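Local structure of DsbA family protein (Salmonella typhimurium, 7JVE) at residues Thr203-Ala206 / Leu207-Met211; Glu14-Ile17 / Val18-Asp22; Tyr179-Pro182 / Thr183-Ala186. The protein serves as a trimeric, thioredoxin-like enzyme of a fimbrial operon, with both thiol oxidase and disulfide isomerase activities. One frame throughout, in Å; residues are numbered along the deposited sequence.

Contact 1 (Thr203-Ala206 / Leu207-Met211)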
ATOM      1  N   THR A 203       7.253 -26.200 -19.039  1.00 21.23           N
ATOM      2  CA  THR A 203       8.209 -25.415 -19.818  1.00 21.93           C
ATOM      3  C   THR A 203       8.055 -23.928 -19.551  1.00 21.99           C
ATOM      4  O   THR A 203       9.048 -23.215 -19.373  1.00 22.53           O
ATOM      5  CB  THR A 203       8.014 -25.718 -21.314  1.00 25.01           C
ATOM      6  OG1 THR A 203       8.238 -27.105 -21.532  1.00 24.85           O
ATOM      7  CG2 THR A 203       8.963 -24.889 -22.218  1.00 22.34           C
ATOM      8  N   ASN A 204       6.814 -23.437 -19.512  1.00 23.33           N
ATOM      9  CA  ASN A 204       6.597 -22.009 -19.296  1.00 22.07           C
ATOM     10  C   ASN A 204       7.034 -21.579 -17.898  1.00 21.48           C
ATOM     11  O   ASN A 204       7.576 -20.487 -17.726  1.00 21.55           O
ATOM     12  CB  ASN A 204       5.130 -21.664 -19.532  1.00 19.53           C
ATOM     13  CG  ASN A 204       4.756 -21.696 -20.990  1.00 21.18           C
ATOM     14  OD1 ASN A 204       5.620 -21.816 -21.858  1.00 24.39           O
ATOM     15  ND2 ASN A 204       3.467 -21.581 -21.277  1.00 21.65           N
ATOM     16  N   GLN A 205       6.791 -22.415 -16.883  1.00 23.73           N
ATOM     17  CA  GLN A 205       7.193 -22.064 -15.524  1.00 22.91           C
ATOM     18  C   GLN A 205       8.712 -22.104 -15.369  1.00 24.11           C
ATOM     19  O   GLN A 205       9.297 -21.249 -14.688  1.00 24.50           O
ATOM     20  CB  GLN A 205       6.537 -23.001 -14.517  1.00 21.31           C
ATOM     21  CG  GLN A 205       6.987 -22.778 -13.087  1.00 21.01           C
ATOM     22  CD  GLN A 205       6.600 -21.402 -12.579  1.00 25.93           C
ATOM     23  OE1 GLN A 205       5.652 -20.792 -13.076  1.00 27.83           O
ATOM     24  NE2 GLN A 205       7.337 -20.904 -11.587  1.00 25.29           N
ATOM     25  N   ALA A 206       9.367 -23.085 -16.001  1.00 20.80           N
ATOM     26  CA  ALA A 206      10.826 -23.096 -16.027  1.00 21.40           C
ATOM     27  C   ALA A 206      11.368 -21.846 -16.711  1.00 21.44           C
ATOM     28  O   ALA A 206      12.321 -21.231 -16.222  1.00 24.10           O
ATOM     29  CB  ALA A 206      11.342 -24.361 -16.719  1.00 19.38           C
ATOM     30  N   LEU A 207      10.763 -21.452 -17.839  1.00 19.45           N
ATOM     31  CA  LEU A 207      11.164 -20.222 -18.513  1.00 20.05           C
ATOM     32  C   LEU A 207      10.858 -18.986 -17.665  1.00 21.22           C
ATOM     33  O   LEU A 207      11.665 -18.054 -17.610  1.00 19.20           O
ATOM     34  CB  LEU A 207      10.468 -20.113 -19.871  1.00 19.99           C
ATOM     35  CG  LEU A 207      10.738 -18.833 -20.677  1.00 19.67           C
ATOM     36  CD1 LEU A 207      12.250 -18.633 -20.950  1.00 20.23           C
ATOM     37  CD2 LEU A 207       9.927 -18.744 -21.975  1.00 20.21           C
ATOM     38  N   ALA A 208       9.693 -18.943 -17.010  1.00 19.59           N
ATOM     39  CA  ALA A 208       9.416 -17.799 -16.135  1.00 24.51           C
ATOM     40  C   ALA A 208      10.456 -17.688 -15.024  1.00 23.35           C
ATOM     41  O   ALA A 208      10.889 -16.583 -14.678  1.00 23.40           O
ATOM     42  CB  ALA A 208       8.012 -17.885 -15.541  1.00 18.68           C
ATOM     43  N   GLN A 209      10.872 -18.819 -14.457  1.00 22.19           N
ATOM     44  CA  GLN A 209      11.862 -18.770 -13.390  1.00 23.44           C
ATOM     45  C   GLN A 209      13.215 -18.310 -13.918  1.00 26.46           C
ATOM     46  O   GLN A 209      13.901 -17.508 -13.267  1.00 23.91           O
ATOM     47  CB  GLN A 209      11.973 -20.137 -12.717  1.00 21.17           C
ATOM     48  CG  GLN A 209      10.780 -20.409 -11.810  1.00 22.16           C
ATOM     49  CD  GLN A 209      10.643 -21.860 -11.354  1.00 21.10           C
ATOM     50  OE1 GLN A 209       9.608 -22.241 -10.817  1.00 25.73           O
ATOM     51  NE2 GLN A 209      11.677 -22.671 -11.573  1.00 23.20           N
ATOM     52  N   HIS A 210      13.614 -18.818 -15.088  1.00 22.20           N
ATOM     53  CA  HIS A 210      14.831 -18.339 -15.737  1.00 26.48           C
ATOM     54  C   HIS A 210      14.740 -16.865 -16.102  1.00 24.63           C
ATOM     55  O   HIS A 210      15.761 -16.171 -16.099  1.00 21.51           O
ATOM     56  CB  HIS A 210      15.132 -19.154 -16.998  1.00 24.18           C
ATOM     57  CG  HIS A 210      15.656 -20.524 -16.714  1.00 30.37           C
ATOM     58  ND1 HIS A 210      15.398 -21.605 -17.533  1.00 28.08           N
ATOM     59  CD2 HIS A 210      16.413 -20.996 -15.692  1.00 28.58           C
ATOM     60  CE1 HIS A 210      15.988 -22.679 -17.035  1.00 29.47           C
ATOM     61  NE2 HIS A 210      16.610 -22.337 -15.919  1.00 30.32           N
ATOM     62  N   MET A 211      13.542 -16.372 -16.442  1.00 25.91           N
ATOM     63  CA  MET A 211      13.394 -14.959 -16.760  1.00 24.18           C
ATOM     64  C   MET A 211      13.236 -14.106 -15.512  1.00 26.21           C
ATOM     65  O   MET A 211      13.128 -12.885 -15.628  1.00 29.00           O
ATOM     66  CB  MET A 211      12.200 -14.749 -17.690  1.00 24.67           C
ATOM     67  CG  MET A 211      12.476 -15.181 -19.131  1.00 23.66           C
ATOM     68  SD  MET A 211      13.786 -14.215 -19.911  1.00 24.70           S
ATOM     69  CE  MET A 211      13.124 -12.573 -19.690  1.00 23.46           C
TER
HETATM   70  O   HOH W   1      13.582 -22.785 -14.115  1.00 29.16           O
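Gln205 and Gln209, one helical turn apart, join their side-chain amides: Gln205 NE2 donates to Gln209 OE1 over 2.7 Å, and the bond is nearly straight (N-H...O 169°). The acceptor lies close to the plane of the donating amide, yet the two amide planes stand 75° apart, and the donor is tilted out of the carbonyl plane of Gln209. Gln205 reaches the pair by bending at chi2 (64°), whereas Gln209 runs extended beyond CG. Beneath them Gln209 N donates to Gln205 O (2.9 Å), and Gln209 CG packs on the same carbonyl oxygen at 3.3 Å. This is the regular i to i+4 bonding of helix 199-210, which precedes strand 218-223 of the thioredoxin fold. One residue along, Ala206 O accepts from His210 N (3.0 Å) and from a water at 2.9 Å. That water sits over the centre of one face of the His210 imidazole and is held weakly by Gln209 NE2. Farther out, Gln205 NE2 has a second hydrogen bond, with Ser214 OG, and Asn204 ND2 bonds to Glu120 O at the end of strand 115-120. Leu207 is buried against Lys119 and Leu69, and the His210 ring meets that of Tyr65 almost parallel.

Contact 2 (Glu14-Ile17 / Val18-Asp22)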
ATOM      1  N   GLU A  14      41.352  16.670   4.412  1.00 46.62           N
ATOM      2  CA  GLU A  14      40.412  15.624   4.031  1.00 48.08           C
ATOM      3  C   GLU A  14      41.032  14.238   4.144  1.00 46.18           C
ATOM      4  O   GLU A  14      40.316  13.269   4.419  1.00 43.18           O
ATOM      5  CB  GLU A  14      39.888  15.860   2.615  1.00 48.52           C
ATOM      6  CG  GLU A  14      40.825  15.442   1.502  1.00 50.95           C
ATOM      7  CD  GLU A  14      40.206  15.650   0.127  1.00 56.20           C
ATOM      8  OE1 GLU A  14      38.969  15.850   0.051  1.00 54.37           O
ATOM      9  OE2 GLU A  14      40.957  15.619  -0.876  1.00 62.18           O
ATOM     10  N   ALA A  15      42.347  14.121   3.935  1.00 44.70           N
ATOM     11  CA  ALA A  15      43.003  12.841   4.154  1.00 44.51           C
ATOM     12  C   ALA A  15      42.952  12.452   5.624  1.00 45.79           C
ATOM     13  O   ALA A  15      42.830  11.262   5.949  1.00 41.69           O
ATOM     14  CB  ALA A  15      44.447  12.897   3.652  1.00 44.54           C
ATOM     15  N   TYR A  16      43.024  13.443   6.520  1.00 43.64           N
ATOM     16  CA  TYR A  16      42.937  13.157   7.945  1.00 47.85           C
ATOM     17  C   TYR A  16      41.538  12.664   8.315  1.00 45.09           C
ATOM     18  O   TYR A  16      41.391  11.677   9.047  1.00 45.91           O
ATOM     19  CB  TYR A  16      43.328  14.400   8.757  1.00 45.29           C
ATOM     20  CG  TYR A  16      43.364  14.155  10.255  1.00 47.14           C
ATOM     21  CD1 TYR A  16      42.210  14.278  11.025  1.00 46.40           C
ATOM     22  CD2 TYR A  16      44.545  13.785  10.898  1.00 49.20           C
ATOM     23  CE1 TYR A  16      42.220  14.048  12.384  1.00 46.97           C
ATOM     24  CE2 TYR A  16      44.569  13.554  12.277  1.00 48.42           C
ATOM     25  CZ  TYR A  16      43.394  13.689  13.005  1.00 53.18           C
ATOM     26  OH  TYR A  16      43.376  13.463  14.358  1.00 57.76           O
ATOM     27  N   ILE A  17      40.501  13.317   7.799  1.00 45.71           N
ATOM     28  CA  ILE A  17      39.141  12.860   8.063  1.00 43.92           C
ATOM     29  C   ILE A  17      38.942  11.444   7.532  1.00 44.31           C
ATOM     30  O   ILE A  17      38.386  10.582   8.221  1.00 43.41           O
ATOM     31  CB  ILE A  17      38.133  13.859   7.472  1.00 45.33           C
ATOM     32  CG1 ILE A  17      38.191  15.158   8.269  1.00 47.29           C
ATOM     33  CG2 ILE A  17      36.686  13.290   7.447  1.00 45.47           C
ATOM     34  CD1 ILE A  17      37.799  16.366   7.466  1.00 49.00           C
ATOM     35  N   VAL A  18      39.407  11.175   6.309  1.00 42.02           N
ATOM     36  CA  VAL A  18      39.348   9.814   5.781  1.00 44.15           C
ATOM     37  C   VAL A  18      39.988   8.827   6.752  1.00 45.63           C
ATOM     38  O   VAL A  18      39.429   7.758   7.023  1.00 47.36           O
ATOM     39  CB  VAL A  18      39.995   9.743   4.383  1.00 45.74           C
ATOM     40  CG1 VAL A  18      39.784   8.372   3.786  1.00 50.26           C
ATOM     41  CG2 VAL A  18      39.356  10.761   3.462  1.00 41.61           C
ATOM     42  N   SER A  19      41.157   9.174   7.309  1.00 43.68           N
ATOM     43  CA  SER A  19      41.832   8.282   8.257  1.00 46.33           C
ATOM     44  C   SER A  19      41.086   8.156   9.569  1.00 47.30           C
ATOM     45  O   SER A  19      41.127   7.095  10.203  1.00 48.69           O
ATOM     46  CB  SER A  19      43.243   8.767   8.552  1.00 45.12           C
ATOM     47  OG  SER A  19      43.958   8.779   7.370  1.00 45.74           O
ATOM     48  N   HIS A  20      40.448   9.234  10.019  1.00 43.39           N
ATOM     49  CA  HIS A  20      39.822   9.295  11.336  1.00 44.86           C
ATOM     50  C   HIS A  20      38.414   9.841  11.157  1.00 45.22           C
ATOM     51  O   HIS A  20      38.119  10.984  11.521  1.00 46.85           O
ATOM     52  CB  HIS A  20      40.634  10.167  12.295  1.00 48.24           C
ATOM     53  CG  HIS A  20      42.109   9.911  12.261  1.00 52.89           C
ATOM     54  ND1 HIS A  20      42.950  10.553  11.377  1.00 54.74           N
ATOM     55  CD2 HIS A  20      42.901   9.110  13.017  1.00 53.50           C
ATOM     56  CE1 HIS A  20      44.193  10.153  11.583  1.00 52.66           C
ATOM     57  NE2 HIS A  20      44.191   9.279  12.573  1.00 51.88           N
ATOM     58  N   PRO A  21      37.512   9.040  10.587  1.00 45.96           N
ATOM     59  CA  PRO A  21      36.213   9.578  10.161  1.00 44.32           C
ATOM     60  C   PRO A  21      35.183   9.822  11.271  1.00 45.84           C
ATOM     61  O   PRO A  21      34.247  10.582  11.034  1.00 49.67           O
ATOM     62  CB  PRO A  21      35.724   8.519   9.135  1.00 43.04           C
ATOM     63  CG  PRO A  21      36.438   7.259   9.508  1.00 41.55           C
ATOM     64  CD  PRO A  21      37.782   7.697  10.037  1.00 43.19           C
ATOM     65  N   ASP A  22      35.300   9.256  12.464  1.00 43.92           N
ATOM     66  CA  ASP A  22      34.248   9.432  13.475  1.00 51.74           C
ATOM     67  C   ASP A  22      33.900  10.864  13.828  1.00 49.37           C
ATOM     68  O   ASP A  22      32.710  11.193  13.919  1.00 50.53           O
ATOM     69  CB  ASP A  22      34.576   8.548  14.662  1.00 53.73           C
ATOM     70  CG  ASP A  22      34.042   7.189  14.468  1.00 66.05           C
ATOM     71  OD1 ASP A  22      32.897   7.200  13.913  1.00 67.94           O
ATOM     72  OD2 ASP A  22      34.777   6.159  14.734  1.00 77.48           O
TER
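Ala15 O and Tyr16 O take the last i to i+4 bonds of helix 6-19, from Ser19 N (3.0 Å) and His20 N (2.8 Å). His20 then leaves helical geometry, and helix 21-34 follows; Pro21 has no N-H to offer Ile17 O. Each of the first two carbonyls is gripped twice by a single residue. Ser19 OG also donates to Ala15 O, at 3.1 Å and from the face of the carbonyl plane opposite to Ser19 N. His20 ND1 donates to Tyr16 O over 3.0 Å, with the oxygen tilted somewhat from the imidazole plane; this bond, with the tyrosine ring alongside, restrains the rotation of the imidazole and implies a proton on ND1. The phenol of Tyr16, with CG anti to the backbone N (chi1 -176°), comes over the imidazole. His20 ND1 lies 3.4 Å above the plane of the phenol ring, over its centre, and the closest side-chain approach is His20 CE1 to Tyr16 CE2, 3.5 Å, with planes inclined by 32°. Tyr16 also packs on Gly10 of a third subunit, while buried Ile17 meets Ile17 of both other subunits. The arrangement is that of a helix end closed before a proline, a junction between two helices at the trimer interface.

Contact 3 (Tyr179-Pro182 / Thr183-Ala186)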
ATOM      1  N   TYR A 179     -15.401 -25.728 -27.558  1.00 28.92           N
ATOM      2  CA  TYR A 179     -14.266 -25.520 -28.439  1.00 28.67           C
ATOM      3  C   TYR A 179     -13.603 -26.806 -28.890  1.00 28.84           C
ATOM      4  O   TYR A 179     -12.835 -26.775 -29.857  1.00 29.12           O
ATOM      5  CB  TYR A 179     -13.205 -24.641 -27.759  1.00 26.77           C
ATOM      6  CG  TYR A 179     -13.664 -23.219 -27.589  1.00 30.18           C
ATOM      7  CD1 TYR A 179     -14.583 -22.878 -26.600  1.00 24.83           C
ATOM      8  CD2 TYR A 179     -13.198 -22.217 -28.427  1.00 27.17           C
ATOM      9  CE1 TYR A 179     -15.005 -21.591 -26.450  1.00 24.34           C
ATOM     10  CE2 TYR A 179     -13.619 -20.929 -28.278  1.00 24.69           C
ATOM     11  CZ  TYR A 179     -14.518 -20.622 -27.286  1.00 24.37           C
ATOM     12  OH  TYR A 179     -14.942 -19.329 -27.146  1.00 31.32           O
ATOM     13  N   LEU A 180     -13.871 -27.921 -28.222  1.00 27.14           N
ATOM     14  CA  LEU A 180     -13.236 -29.193 -28.526  1.00 24.85           C
ATOM     15  C   LEU A 180     -14.297 -30.156 -29.009  1.00 26.34           C
ATOM     16  O   LEU A 180     -15.467 -30.024 -28.645  1.00 29.31           O
ATOM     17  CB  LEU A 180     -12.550 -29.761 -27.287  1.00 25.75           C
ATOM     18  CG  LEU A 180     -11.439 -28.908 -26.666  1.00 26.42           C
ATOM     19  CD1 LEU A 180     -10.921 -29.603 -25.386  1.00 24.64           C
ATOM     20  CD2 LEU A 180     -10.312 -28.614 -27.663  1.00 20.75           C
ATOM     21  N   THR A 181     -13.903 -31.116 -29.845  1.00 27.41           N
ATOM     22  CA  THR A 181     -14.803 -32.221 -30.121  1.00 28.33           C
ATOM     23  C   THR A 181     -14.960 -33.075 -28.869  1.00 30.56           C
ATOM     24  O   THR A 181     -14.090 -33.077 -27.990  1.00 28.61           O
ATOM     25  CB  THR A 181     -14.284 -33.124 -31.234  1.00 32.10           C
ATOM     26  OG1 THR A 181     -13.106 -33.794 -30.764  1.00 31.30           O
ATOM     27  CG2 THR A 181     -14.004 -32.337 -32.541  1.00 32.12           C
ATOM     28  N   PRO A 182     -16.048 -33.836 -28.778  1.00 32.95           N
ATOM     29  CA  PRO A 182     -16.189 -34.754 -27.632  1.00 28.20           C
ATOM     30  C   PRO A 182     -14.973 -35.649 -27.466  1.00 28.87           C
ATOM     31  O   PRO A 182     -14.577 -35.953 -26.331  1.00 29.86           O
ATOM     32  CB  PRO A 182     -17.466 -35.551 -27.973  1.00 28.93           C
ATOM     33  CG  PRO A 182     -18.249 -34.627 -28.877  1.00 29.83           C
ATOM     34  CD  PRO A 182     -17.189 -33.910 -29.711  1.00 29.74           C
ATOM     35  N   THR A 183     -14.334 -36.046 -28.566  1.00 28.57           N
ATOM     36  CA  THR A 183     -13.161 -36.908 -28.454  1.00 30.71           C
ATOM     37  C   THR A 183     -11.974 -36.151 -27.858  1.00 28.91           C
ATOM     38  O   THR A 183     -11.294 -36.655 -26.959  1.00 28.30           O
ATOM     39  CB  THR A 183     -12.818 -37.485 -29.823  1.00 29.84           C
ATOM     40  OG1 THR A 183     -13.892 -38.330 -30.233  1.00 35.62           O
ATOM     41  CG2 THR A 183     -11.531 -38.296 -29.765  1.00 29.37           C
ATOM     42  N   GLN A 184     -11.707 -34.940 -28.352  1.00 27.17           N
ATOM     43  CA  GLN A 184     -10.654 -34.119 -27.761  1.00 26.06           C
ATOM     44  C   GLN A 184     -10.930 -33.858 -26.286  1.00 27.71           C
ATOM     45  O   GLN A 184     -10.038 -33.988 -25.440  1.00 27.80           O
ATOM     46  CB  GLN A 184     -10.533 -32.794 -28.509  1.00 28.38           C
ATOM     47  CG  GLN A 184      -9.881 -32.905 -29.867  1.00 31.97           C
ATOM     48  CD  GLN A 184     -10.181 -31.699 -30.747  1.00 35.65           C
ATOM     49  OE1 GLN A 184     -11.074 -30.895 -30.456  1.00 30.84           O
ATOM     50  NE2 GLN A 184      -9.430 -31.569 -31.827  1.00 39.61           N
ATOM     51  N   LEU A 185     -12.165 -33.464 -25.964  1.00 28.60           N
ATOM     52  CA  LEU A 185     -12.516 -33.200 -24.575  1.00 26.29           C
ATOM     53  C   LEU A 185     -12.210 -34.406 -23.707  1.00 26.62           C
ATOM     54  O   LEU A 185     -11.573 -34.284 -22.652  1.00 29.57           O
ATOM     55  CB  LEU A 185     -13.989 -32.832 -24.470  1.00 30.28           C
ATOM     56  CG  LEU A 185     -14.468 -32.516 -23.057  1.00 32.63           C
ATOM     57  CD1 LEU A 185     -13.922 -31.156 -22.618  1.00 26.30           C
ATOM     58  CD2 LEU A 185     -16.013 -32.592 -22.992  1.00 28.01           C
ATOM     59  N   ALA A 186     -12.647 -35.589 -24.147  1.00 27.74           N
ATOM     60  CA  ALA A 186     -12.387 -36.796 -23.375  1.00 27.13           C
ATOM     61  C   ALA A 186     -10.892 -37.037 -23.239  1.00 28.41           C
ATOM     62  O   ALA A 186     -10.424 -37.491 -22.187  1.00 31.22           O
ATOM     63  CB  ALA A 186     -13.081 -38.006 -24.012  1.00 25.75           C
TER
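The side-chain amide of Gln184 has different surroundings on its two faces. Over one lies the hydroxyl of Thr181, with OG1 3.6 Å from Gln184 CD; across the other, at the oxygen end, comes the methyl CD2 of Leu180, 3.7 Å from Gln184 OE1. Leu180 CA approaches the rim of the amide close to its plane, 3.4 Å from the same oxygen. Thr181 N donates to Gln184 OE1 over 2.9 Å, arriving from the hydroxyl side and well above the carbonyl plane rather than on a lone pair. The reciprocal bond runs from Gln184 N to Thr181 OG1, 3.0 Å long and almost straight at 174°. A chi1 of 67° puts that oxygen between the backbone N and the carbonyl carbon of Thr181, turned back toward the first turn. Together the two bonds make a capping box, with Thr181 as N-cap: the side chain of each residue accepts the backbone N-H of the other. Pro182 opens the helix and has no N-H that needs a partner. Regular bonding follows at once, as Leu185 N donates to Thr181 O at 2.8 Å and Ala186 N to Pro182 O at 2.9 Å. Just outside the box, Leu180 CD1 and Leu185 CD1 meet loosely at 4.4 Å, an apolar pair in the positions of a hydrophobic staple. The cap thus starts helix 182-193 at the surface of the helical part of this DsbA-type fold. Leu180, buried, packs on Gln140 and Val141 of helix 128-145, and Gln184 touches Thr144 of that helix. The Tyr179 side chain reaches away from the cap to helices 128-145 and 147-159, touching Val141 on the former and meeting Trp153 edge-to-face on the latter.

The three sites are separate local arrangements in or beside helices, met along the chain in the order contact 2, contact 3, contact 1. Contact 2 belongs to the N-terminal trimerisation region; its centre lies about 50 Å from that of contact 1 and about 78 Å from that of contact 3, on the opposite side of the chain's centre from the latter. Contacts 1 and 3 are closer, with nearest atoms about 17 Å apart, on the successive helices 199-210 and 182-193. Contact 1 borders strand 115-120 of the thioredoxin fold, whose redox-active Cys94-Cys97 disulfide lies at the start of helix 95-110. Near contact 3, a magnesium ion lies about 10 Å from the Leu180 side chain.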